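Local structure of activator of Hsp90 ATPase homologue 1/2-like C-terminal domain-containing protein (Rhodobacter sphaeroides, 3PU2) at residues W29-S34 against R148-M153; A36-W41 against T50-E55; I62-T67 against H91-D96; G78-A83 against H87-S92. The protein is of unknown function but is a putative activator of Hsp90 ATPase, of the AHA1 family with a Bet v 1-like fold. One frame throughout, in Å; residues are numbered along the deposited sequence.

Contact 1: residues W29-S34 against R148-M153; sequences WAALTS and RHLDVM
The methyl group of Ala31 meets two side chains of the long C-terminal helix 139-156, joining it to the short helix 25-33 of the Bet v 1-like fold. Ala31 CB lies 3.9 Å from Leu150 CD1 and 4.1 Å from CE of Met153, which is present as selenomethionine. Leu150 points its CB at helix 25-33, and with CG anti to the backbone N (chi1 -177°) its CD1 branch is carried across to the alanine. Met153, one turn further on, arrives as a flexible chain that turns at chi3 (82°), so that its terminal methyl ends beside the same CB. Alanine suits the place because its lone methyl leaves room for the longer Leu150 and Met153, which span the gap between the helices; Ala31 CA and Leu150 CA are 8.0 Å apart. Trp41 fills in beside them: its side chain touches Leu32 and Leu150, its NE1 bonds to Ala31 O, and its carbonyl is bonded by His149 ND1. On the far side of helix 25-33, Thr33 OG1 donates to Trp29 O over 2.9 Å. The direct helix-to-helix touch is thus small and wholly apolar, held by dispersion and the exclusion of water, whereas Trp41 adds directional polar links to both helices.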
# COMPACT_ATOMS: atom_id res chain seq x y z
N TRP A 29 -6.88 9.12 3.10
CA TRP A 29 -7.59 8.30 2.12
C TRP A 29 -7.36 8.86 0.72
O TRP A 29 -7.23 8.10 -0.24
CB TRP A 29 -9.09 8.26 2.46
CG TRP A 29 -9.97 7.57 1.44
CD1 TRP A 29 -10.49 8.10 0.28
CD2 TRP A 29 -10.40 6.21 1.47
NE1 TRP A 29 -11.21 7.15 -0.41
CE2 TRP A 29 -11.16 5.98 0.30
CE3 TRP A 29 -10.21 5.15 2.37
CZ2 TRP A 29 -11.73 4.74 0.01
CZ3 TRP A 29 -10.77 3.92 2.09
CH2 TRP A 29 -11.53 3.73 0.91
N ALA A 30 -7.29 10.18 0.59
CA ALA A 30 -7.07 10.80 -0.71
C ALA A 30 -5.65 10.49 -1.21
O ALA A 30 -5.40 10.40 -2.42
CB ALA A 30 -7.27 12.31 -0.62
N ALA A 31 -4.73 10.31 -0.25
CA ALA A 31 -3.34 10.00 -0.56
C ALA A 31 -3.19 8.54 -0.95
O ALA A 31 -2.46 8.22 -1.88
CB ALA A 31 -2.47 10.30 0.66
N LEU A 32 -3.89 7.67 -0.23
CA LEU A 32 -3.84 6.23 -0.46
C LEU A 32 -4.64 5.72 -1.66
O LEU A 32 -4.40 4.60 -2.14
CB LEU A 32 -4.31 5.51 0.79
CG LEU A 32 -3.35 5.58 1.98
CD1 LEU A 32 -4.09 5.35 3.26
CD2 LEU A 32 -2.28 4.52 1.82
N THR A 33 -5.57 6.53 -2.16
CA THR A 33 -6.42 6.09 -3.27
C THR A 33 -6.51 6.99 -4.51
O THR A 33 -7.21 6.65 -5.46
CB THR A 33 -7.86 5.86 -2.77
OG1 THR A 33 -8.54 7.12 -2.69
CG2 THR A 33 -7.85 5.20 -1.39
N SER A 34 -5.80 8.11 -4.52
CA SER A 34 -5.86 8.99 -5.69
C SER A 34 -4.73 8.73 -6.69
O SER A 34 -3.57 8.61 -6.33
CB SER A 34 -5.83 10.45 -5.24
OG SER A 34 -5.98 11.30 -6.36
N ARG A 148 7.66 7.36 4.59
CA ARG A 148 8.48 8.53 4.87
C ARG A 148 8.18 9.55 3.77
O ARG A 148 7.99 10.73 4.03
CB ARG A 148 9.96 8.15 4.87
CG ARG A 148 10.85 9.14 5.60
CD ARG A 148 12.24 8.56 5.86
NE ARG A 148 12.23 7.45 6.80
CZ ARG A 148 12.28 6.16 6.46
NH1 ARG A 148 12.35 5.82 5.18
NH2 ARG A 148 12.27 5.23 7.40
N HIS A 149 8.11 9.08 2.53
CA HIS A 149 7.78 9.95 1.40
C HIS A 149 6.43 10.61 1.65
O HIS A 149 6.25 11.80 1.41
CB HIS A 149 7.68 9.14 0.12
CG HIS A 149 8.98 8.58 -0.35
ND1 HIS A 149 9.07 7.47 -1.15
CD2 HIS A 149 10.25 9.01 -0.16
CE1 HIS A 149 10.33 7.23 -1.44
NE2 HIS A 149 11.07 8.15 -0.85
N LEU A 150 5.47 9.79 2.10
CA LEU A 150 4.12 10.24 2.36
C LEU A 150 4.09 11.30 3.45
O LEU A 150 3.31 12.26 3.37
CB LEU A 150 3.23 9.05 2.75
CG LEU A 150 1.74 9.33 2.98
CD1 LEU A 150 1.19 10.21 1.86
CD2 LEU A 150 0.99 8.01 3.08
N ASP A 151 4.95 11.14 4.45
CA ASP A 151 5.02 12.12 5.53
C ASP A 151 5.35 13.50 4.96
O ASP A 151 4.65 14.47 5.23
CB ASP A 151 6.09 11.73 6.56
CG ASP A 151 5.58 10.77 7.62
OD1 ASP A 151 4.38 10.84 7.96
OD2 ASP A 151 6.39 9.96 8.13
N VAL A 152 6.42 13.56 4.16
CA VAL A 152 6.87 14.81 3.56
C VAL A 152 5.83 15.48 2.68
O VAL A 152 5.74 16.71 2.61
CB VAL A 152 8.15 14.59 2.70
CG1 VAL A 152 8.67 15.91 2.16
CG2 VAL A 152 9.22 13.91 3.53
N MSE A 153 5.03 14.67 1.99
CA MSE A 153 4.01 15.19 1.11
C MSE A 153 2.86 15.75 1.92
O MSE A 153 2.36 16.84 1.63
CB MSE A 153 3.52 14.08 0.18
CG MSE A 153 2.64 14.58 -0.95
SE MSE A 153 1.54 13.15 -1.62
CE MSE A 153 0.16 13.24 -0.28

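Contact 2: residues A36-W41 against T50-E55; sequences ALLPAW and TECVFE
Leu38 packs on Cys52 and Phe54, and Pro39 on Cys52, bringing the loop after helix 25-33 down onto strand 49-54, the last strand at one side of the antiparallel sheet in this Bet v 1-like fold. The CD1 branch of Leu38 does most of the touching. Leu38 CD1 lies 3.6 Å from Cys52 SG and 4.0 Å from Phe54 CD1, reaching the phenyl ring obliquely while the two side chains cross at about a right angle. Cys52 turns its sulfur to the leucine by setting SG anti to the backbone N (chi1 -169°); the compact, polarisable thiol packs closely against the leucine, while Cys52 CB meets the proline. Pro39 contributes CG, which rests 4.1 Å from Cys52 CB, and its ring stiffens the turn that presents both residues. Ala40 N bonds to Leu37 O at 3.1 Å, tightening the loop around them. Cys52 and Phe54, two apart on an extended strand, point to the same side, while Glu51 and Val53 point away. Further out, Phe54 packs on Thr33 and Ile62. Strand 49-54 pairs with strand 61-67, with a classic beta bulge where Thr50 and Glu51 both face Val65; Thr50 OG1 is hydrogen-bonded to Val65 O and Thr67 OG1.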
# COMPACT_ATOMS: atom_id res chain seq x y z
N ALA A 36 -3.51 10.74 -8.77
CA ALA A 36 -2.67 11.92 -8.92
C ALA A 36 -1.70 12.13 -7.74
O ALA A 36 -0.72 12.85 -7.87
CB ALA A 36 -3.54 13.16 -9.10
N LEU A 37 -1.99 11.49 -6.61
CA LEU A 37 -1.17 11.61 -5.42
C LEU A 37 -0.29 10.39 -5.14
O LEU A 37 0.80 10.51 -4.60
CB LEU A 37 -2.06 11.91 -4.21
CG LEU A 37 -2.39 13.38 -3.89
CD1 LEU A 37 -2.91 14.09 -5.12
CD2 LEU A 37 -3.43 13.43 -2.78
N LEU A 38 -0.76 9.21 -5.51
CA LEU A 38 0.01 7.99 -5.27
C LEU A 38 1.42 7.99 -5.84
O LEU A 38 2.34 7.46 -5.22
CB LEU A 38 -0.73 6.77 -5.81
CG LEU A 38 -1.84 6.18 -4.95
CD1 LEU A 38 -2.62 5.23 -5.81
CD2 LEU A 38 -1.27 5.47 -3.73
N PRO A 39 1.61 8.53 -7.05
CA PRO A 39 2.95 8.56 -7.65
C PRO A 39 3.96 9.40 -6.88
O PRO A 39 5.17 9.13 -6.92
CB PRO A 39 2.68 9.14 -9.04
CG PRO A 39 1.30 8.67 -9.34
CD PRO A 39 0.60 8.93 -8.03
N ALA A 40 3.46 10.40 -6.17
CA ALA A 40 4.31 11.30 -5.41
C ALA A 40 4.88 10.75 -4.10
O ALA A 40 5.57 11.47 -3.38
CB ALA A 40 3.56 12.59 -5.16
N TRP A 41 4.60 9.49 -3.78
CA TRP A 41 5.14 8.91 -2.56
C TRP A 41 5.34 7.40 -2.60
O TRP A 41 6.34 6.88 -2.10
CB TRP A 41 4.28 9.24 -1.35
CG TRP A 41 2.94 8.61 -1.34
CD1 TRP A 41 1.79 9.10 -1.92
CD2 TRP A 41 2.58 7.37 -0.73
NE1 TRP A 41 0.74 8.23 -1.69
CE2 TRP A 41 1.20 7.16 -0.97
CE3 TRP A 41 3.29 6.41 -0.00
CZ2 TRP A 41 0.52 6.03 -0.50
CZ3 TRP A 41 2.60 5.27 0.46
CH2 TRP A 41 1.23 5.10 0.20
N THR A 50 5.16 5.20 -13.02
CA THR A 50 4.87 5.75 -14.33
C THR A 50 3.43 5.56 -14.80
O THR A 50 2.97 6.29 -15.67
CB THR A 50 5.84 5.20 -15.40
OG1 THR A 50 6.02 3.79 -15.21
CG2 THR A 50 7.19 5.87 -15.28
N GLU A 51 2.72 4.59 -14.23
CA GLU A 51 1.30 4.38 -14.59
C GLU A 51 0.51 4.11 -13.32
O GLU A 51 0.89 3.28 -12.49
CB GLU A 51 1.10 3.21 -15.55
CG GLU A 51 -0.26 3.28 -16.25
CD GLU A 51 -0.63 1.99 -16.99
OE1 GLU A 51 0.27 1.37 -17.60
OE2 GLU A 51 -1.83 1.61 -16.96
N CYS A 52 -0.61 4.80 -13.17
CA CYS A 52 -1.39 4.60 -11.98
C CYS A 52 -2.89 4.75 -12.15
O CYS A 52 -3.43 5.85 -12.24
CB CYS A 52 -0.91 5.54 -10.87
SG CYS A 52 -1.62 5.11 -9.26
N VAL A 53 -3.55 3.61 -12.18
CA VAL A 53 -4.99 3.54 -12.30
C VAL A 53 -5.49 3.01 -10.96
O VAL A 53 -5.07 1.94 -10.52
CB VAL A 53 -5.41 2.58 -13.44
CG1 VAL A 53 -6.94 2.46 -13.49
CG2 VAL A 53 -4.85 3.09 -14.76
N PHE A 54 -6.35 3.77 -10.32
CA PHE A 54 -6.92 3.37 -9.04
C PHE A 54 -8.35 3.91 -9.01
O PHE A 54 -8.59 5.10 -9.25
CB PHE A 54 -6.10 3.96 -7.89
CG PHE A 54 -6.14 3.15 -6.62
CD1 PHE A 54 -5.15 2.23 -6.33
CD2 PHE A 54 -7.14 3.36 -5.68
CE1 PHE A 54 -5.15 1.52 -5.13
CE2 PHE A 54 -7.15 2.65 -4.47
CZ PHE A 54 -6.15 1.74 -4.20
N GLU A 55 -9.29 3.01 -8.75
CA GLU A 55 -10.70 3.35 -8.69
C GLU A 55 -11.16 2.75 -7.37
O GLU A 55 -11.36 1.54 -7.27
CB GLU A 55 -11.41 2.68 -9.87
CG GLU A 55 -10.62 2.77 -11.18
CD GLU A 55 -11.27 2.04 -12.36
OE1 GLU A 55 -11.71 0.89 -12.19
OE2 GLU A 55 -11.33 2.62 -13.47

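Contact 3: residues I62-T67 against H91-D96; sequences IRQVWT and HSELYD
Ile62 lays its CD1 methyl over one face of the His91 imidazole, and this CH-pi contact is the tight end of the interface. Ile62 CD1 is 3.6 Å from the centroid of the His91 ring and 24° off the ring normal, displaced toward the rim, so that its nearest ring atom is His91 CG. The two side chains cross at about a right angle. His91 takes the first torsion that places CG between its backbone N and carbonyl carbon (chi1 68°), which turns the flat ring to receive the isoleucine, and CG of Glu93 lies at the ring's edge, in its plane. Isoleucine suits this buried place because it is apolar and its longer branch reaches the ring with a methyl.

Packing slackens toward the other end. Trp66 CZ3 and Tyr95 CE2 are 4.4 Å apart, two large rings meeting obliquely without forming a stack, and Tyr95 is exposed. The indole nitrogen of Trp66 is bonded elsewhere, to Leu42 O. At the solvent side a water accepts from Arg63 NH1 and donates to Asp96 OD2, each at 2.6 Å. It bridges opposite charges whose atoms, Arg63 NH1 and Asp96 OD2, are 5.1 Å apart; Asp96 is poorly ordered, so this link is less certain.

Strands 61-67 and 88-93 are not neighbours in the antiparallel sheet of this Bet v 1-like fold: on one face the contact spans strand 73-84, whose Leu76 touches Gln64, Glu93 and Tyr95. Beyond, Phe54 of strand 49-54 packs on Ile62, and Val106 of strand 104-113 touches His91.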
# COMPACT_ATOMS: atom_id res chain seq x y z
N ILE A 62 -7.29 -1.64 -10.45
CA ILE A 62 -6.05 -1.15 -9.88
C ILE A 62 -4.96 -1.61 -10.83
O ILE A 62 -4.82 -2.80 -11.08
CB ILE A 62 -5.77 -1.77 -8.49
CG1 ILE A 62 -6.60 -1.07 -7.42
CG2 ILE A 62 -4.30 -1.64 -8.16
CD1 ILE A 62 -6.45 -1.72 -6.06
N ARG A 63 -4.21 -0.66 -11.36
CA ARG A 63 -3.12 -0.98 -12.28
C ARG A 63 -1.96 -0.04 -11.95
O ARG A 63 -2.12 1.18 -12.02
CB ARG A 63 -3.59 -0.80 -13.73
CG ARG A 63 -2.52 -1.03 -14.79
CD ARG A 63 -1.75 -2.32 -14.55
NE ARG A 63 -0.70 -2.52 -15.56
CZ ARG A 63 0.22 -3.49 -15.50
NH1 ARG A 63 0.23 -4.35 -14.49
NH2 ARG A 63 1.13 -3.59 -16.47
N GLN A 64 -0.81 -0.60 -11.58
CA GLN A 64 0.37 0.20 -11.23
C GLN A 64 1.63 -0.28 -11.93
O GLN A 64 1.87 -1.49 -12.04
CB GLN A 64 0.59 0.18 -9.71
CG GLN A 64 -0.64 0.66 -8.94
CD GLN A 64 -0.49 0.64 -7.43
OE1 GLN A 64 -0.26 -0.40 -6.82
NE2 GLN A 64 -0.63 1.81 -6.81
N VAL A 65 2.42 0.67 -12.42
CA VAL A 65 3.67 0.33 -13.10
C VAL A 65 4.82 1.24 -12.71
O VAL A 65 4.72 2.46 -12.77
CB VAL A 65 3.55 0.39 -14.66
CG1 VAL A 65 4.89 -0.02 -15.33
CG2 VAL A 65 2.40 -0.53 -15.14
N TRP A 66 5.91 0.63 -12.31
CA TRP A 66 7.10 1.38 -11.94
C TRP A 66 8.16 1.09 -13.00
O TRP A 66 8.30 -0.04 -13.49
CB TRP A 66 7.58 0.93 -10.56
CG TRP A 66 6.61 1.23 -9.47
CD1 TRP A 66 6.53 2.37 -8.72
CD2 TRP A 66 5.59 0.36 -8.98
NE1 TRP A 66 5.53 2.27 -7.79
CE2 TRP A 66 4.94 1.04 -7.93
CE3 TRP A 66 5.17 -0.93 -9.32
CZ2 TRP A 66 3.88 0.47 -7.22
CZ3 TRP A 66 4.13 -1.49 -8.62
CH2 TRP A 66 3.50 -0.80 -7.57
N THR A 67 8.88 2.13 -13.38
CA THR A 67 9.94 2.01 -14.35
C THR A 67 11.25 2.34 -13.67
O THR A 67 11.42 3.42 -13.09
CB THR A 67 9.78 2.97 -15.50
OG1 THR A 67 8.43 2.92 -15.97
CG2 THR A 67 10.76 2.60 -16.61
N HIS A 91 -8.62 -4.81 -1.53
CA HIS A 91 -8.42 -5.10 -2.93
C HIS A 91 -7.48 -6.26 -3.04
O HIS A 91 -6.80 -6.62 -2.08
CB HIS A 91 -7.85 -3.90 -3.69
CG HIS A 91 -6.45 -3.54 -3.30
ND1 HIS A 91 -6.16 -2.53 -2.41
CD2 HIS A 91 -5.25 -4.03 -3.71
CE1 HIS A 91 -4.85 -2.42 -2.29
NE2 HIS A 91 -4.28 -3.32 -3.07
N SER A 92 -7.45 -6.86 -4.22
CA SER A 92 -6.55 -7.97 -4.45
C SER A 92 -5.34 -7.35 -5.13
O SER A 92 -5.42 -6.25 -5.66
CB SER A 92 -7.24 -8.99 -5.36
OG SER A 92 -7.78 -8.35 -6.51
N GLU A 93 -4.20 -8.04 -5.08
CA GLU A 93 -2.99 -7.56 -5.74
C GLU A 93 -2.33 -8.77 -6.38
O GLU A 93 -2.39 -9.87 -5.84
CB GLU A 93 -2.01 -6.95 -4.75
CG GLU A 93 -2.14 -5.46 -4.49
CD GLU A 93 -0.86 -4.87 -3.89
OE1 GLU A 93 0.05 -5.66 -3.52
OE2 GLU A 93 -0.75 -3.63 -3.79
N LEU A 94 -1.72 -8.55 -7.53
CA LEU A 94 -1.00 -9.60 -8.22
C LEU A 94 0.09 -8.99 -9.09
O LEU A 94 -0.20 -8.31 -10.07
CB LEU A 94 -1.94 -10.42 -9.10
CG LEU A 94 -1.22 -11.55 -9.86
CD1 LEU A 94 -0.56 -12.50 -8.88
CD2 LEU A 94 -2.23 -12.31 -10.69
N TYR A 95 1.35 -9.21 -8.70
CA TYR A 95 2.48 -8.70 -9.49
C TYR A 95 2.81 -9.75 -10.55
O TYR A 95 1.91 -10.47 -11.02
CB TYR A 95 3.76 -8.50 -8.65
CG TYR A 95 3.73 -7.48 -7.54
CD1 TYR A 95 3.10 -7.77 -6.33
CD2 TYR A 95 4.40 -6.27 -7.67
CE1 TYR A 95 3.16 -6.87 -5.25
CE2 TYR A 95 4.48 -5.36 -6.60
CZ TYR A 95 3.86 -5.67 -5.40
OH TYR A 95 3.92 -4.78 -4.33
N ASP A 96 4.11 -9.89 -10.82
CA ASP A 96 4.64 -10.83 -11.79
C ASP A 96 6.04 -11.34 -11.42
O ASP A 96 6.98 -11.14 -12.20
CB ASP A 96 4.71 -10.14 -13.14
CG ASP A 96 3.36 -9.64 -13.59
OD1 ASP A 96 2.62 -10.46 -14.15
OD2 ASP A 96 3.05 -8.45 -13.37
O HOH W 1 1.15 -6.74 -13.89

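Contact 4: residues G78-A83 against H87-S92; sequences GRVILA and HRLIHS
Val80 and Leu89 cross at about a right angle on one face of a beta hairpin, strands 73-84 and 88-93, within the antiparallel sheet of the Bet v 1-like fold. Leu89 CD1 reaches 3.6 Å from Ala83 CB and 4.0 Å from Val80 CG1; the small alanine makes room for the leucine tip. The same face carries His91. On the other face Leu82 runs obliquely past Ile90, with Leu82 CG 3.8 Å from Ile90 CD1. That CD1 also sits over the centre of the Arg88 guanidinium, whose flat face can lie on an apolar methyl while its NH2 forms a salt bridge with Glu84. The hairpin is not regular: Ile81 and Leu82 both face Ile90 in a classic beta bulge, which shifts the register by one. Ile90 O therefore accepts twice, from Ile81 N at 2.6 Å and weakly from Leu82 N at 3.4 Å, while Ile90 N donates to Leu82 O. Ile81 turns to the side, its CB 4.1 Å from Ile90 CG2. At the far end Ser92 N donates to Arg79 O, and the serine hydroxyl, folded back over its own backbone (chi1 50°), accepts from Arg79 N: the N to OG distance is 3.0 Å.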
# COMPACT_ATOMS: atom_id res chain seq x y z
N GLY A 78 -5.01 -5.47 -9.74
CA GLY A 78 -5.81 -5.90 -8.62
C GLY A 78 -7.20 -5.37 -8.84
O GLY A 78 -7.46 -4.62 -9.79
N ARG A 79 -8.11 -5.75 -7.95
CA ARG A 79 -9.48 -5.33 -8.06
C ARG A 79 -9.92 -4.83 -6.69
O ARG A 79 -9.55 -5.43 -5.68
CB ARG A 79 -10.33 -6.53 -8.47
CG ARG A 79 -11.54 -6.21 -9.33
CD ARG A 79 -11.13 -5.43 -10.56
NE ARG A 79 -11.72 -5.97 -11.78
CZ ARG A 79 -11.75 -5.33 -12.94
NH1 ARG A 79 -11.22 -4.12 -13.05
NH2 ARG A 79 -12.29 -5.90 -14.01
N VAL A 80 -10.67 -3.74 -6.64
CA VAL A 80 -11.17 -3.28 -5.35
C VAL A 80 -12.37 -4.19 -5.01
O VAL A 80 -13.30 -4.31 -5.80
CB VAL A 80 -11.66 -1.85 -5.44
CG1 VAL A 80 -12.21 -1.41 -4.11
CG2 VAL A 80 -10.53 -0.95 -5.85
N ILE A 81 -12.33 -4.84 -3.84
CA ILE A 81 -13.40 -5.74 -3.39
C ILE A 81 -14.49 -4.97 -2.66
O ILE A 81 -15.67 -5.29 -2.76
CB ILE A 81 -12.90 -6.80 -2.42
CG1 ILE A 81 -11.70 -7.54 -3.01
CG2 ILE A 81 -13.98 -7.79 -2.14
CD1 ILE A 81 -11.93 -8.08 -4.41
N LEU A 82 -14.08 -3.97 -1.89
CA LEU A 82 -15.03 -3.14 -1.16
C LEU A 82 -14.35 -1.85 -0.71
O LEU A 82 -13.15 -1.84 -0.45
CB LEU A 82 -15.61 -3.90 0.03
CG LEU A 82 -15.03 -3.82 1.44
CD1 LEU A 82 -14.95 -2.37 1.90
CD2 LEU A 82 -15.93 -4.61 2.40
N ALA A 83 -15.14 -0.78 -0.60
CA ALA A 83 -14.59 0.52 -0.21
C ALA A 83 -15.55 1.39 0.60
O ALA A 83 -16.59 1.86 0.10
CB ALA A 83 -14.12 1.28 -1.46
N HIS A 87 -12.52 4.72 6.06
CA HIS A 87 -11.92 3.82 7.04
C HIS A 87 -11.51 2.45 6.57
O HIS A 87 -10.76 1.75 7.25
CB HIS A 87 -12.84 3.63 8.26
CG HIS A 87 -14.21 4.20 8.10
ND1 HIS A 87 -14.53 5.50 8.47
CD2 HIS A 87 -15.37 3.65 7.66
CE1 HIS A 87 -15.81 5.71 8.27
NE2 HIS A 87 -16.35 4.61 7.77
N ARG A 88 -12.01 2.03 5.41
CA ARG A 88 -11.66 0.70 4.96
C ARG A 88 -11.65 0.53 3.46
O ARG A 88 -12.45 1.11 2.74
CB ARG A 88 -12.64 -0.30 5.59
CG ARG A 88 -12.07 -1.68 5.74
CD ARG A 88 -12.98 -2.59 6.55
NE ARG A 88 -14.24 -2.86 5.88
CZ ARG A 88 -14.87 -4.04 5.94
NH1 ARG A 88 -14.34 -5.03 6.64
NH2 ARG A 88 -16.02 -4.21 5.30
N LEU A 89 -10.70 -0.27 2.99
CA LEU A 89 -10.57 -0.57 1.56
C LEU A 89 -9.92 -1.93 1.46
O LEU A 89 -8.97 -2.24 2.19
CB LEU A 89 -9.71 0.47 0.83
CG LEU A 89 -9.55 0.18 -0.66
CD1 LEU A 89 -10.48 1.06 -1.45
CD2 LEU A 89 -8.12 0.46 -1.10
N ILE A 90 -10.44 -2.74 0.56
CA ILE A 90 -9.92 -4.08 0.37
C ILE A 90 -9.78 -4.32 -1.13
O ILE A 90 -10.71 -4.03 -1.91
CB ILE A 90 -10.88 -5.12 0.93
CG1 ILE A 90 -11.15 -4.84 2.41
CG2 ILE A 90 -10.31 -6.51 0.71
CD1 ILE A 90 -12.17 -5.75 3.04
N HIS A 91 -8.62 -4.81 -1.53
CA HIS A 91 -8.42 -5.10 -2.93
C HIS A 91 -7.48 -6.26 -3.04
O HIS A 91 -6.80 -6.62 -2.08
CB HIS A 91 -7.85 -3.90 -3.69
CG HIS A 91 -6.45 -3.54 -3.30
ND1 HIS A 91 -6.16 -2.53 -2.41
CD2 HIS A 91 -5.25 -4.03 -3.71
CE1 HIS A 91 -4.85 -2.42 -2.29
NE2 HIS A 91 -4.28 -3.32 -3.07
N SER A 92 -7.45 -6.86 -4.22
CA SER A 92 -6.55 -7.97 -4.45
C SER A 92 -5.34 -7.35 -5.13
O SER A 92 -5.42 -6.25 -5.66
CB SER A 92 -7.24 -8.99 -5.36
OG SER A 92 -7.78 -8.35 -6.51

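Overall arrangement
Together the contacts join helices and connecting loop to a curved antiparallel sheet. Contacts 1 and 2 have centres about 10 Å apart and meet where Ala31 O lies 3.5 Å from Leu38 CD2. Contact 2 continues into contact 3 across paired strands 49-54 and 61-67, with Thr50 N 2.8 Å from Val65 O; their centres are about 11 Å apart. Contacts 3 and 4 share His91 and Ser92 and are bonded where Ile62 O lies 3.0 Å from Gly78 N. Contact 1, about 17 Å between centres from contact 4, still touches it through the Trp29 indole, which packs on Leu89. No ligand marks a functional site here.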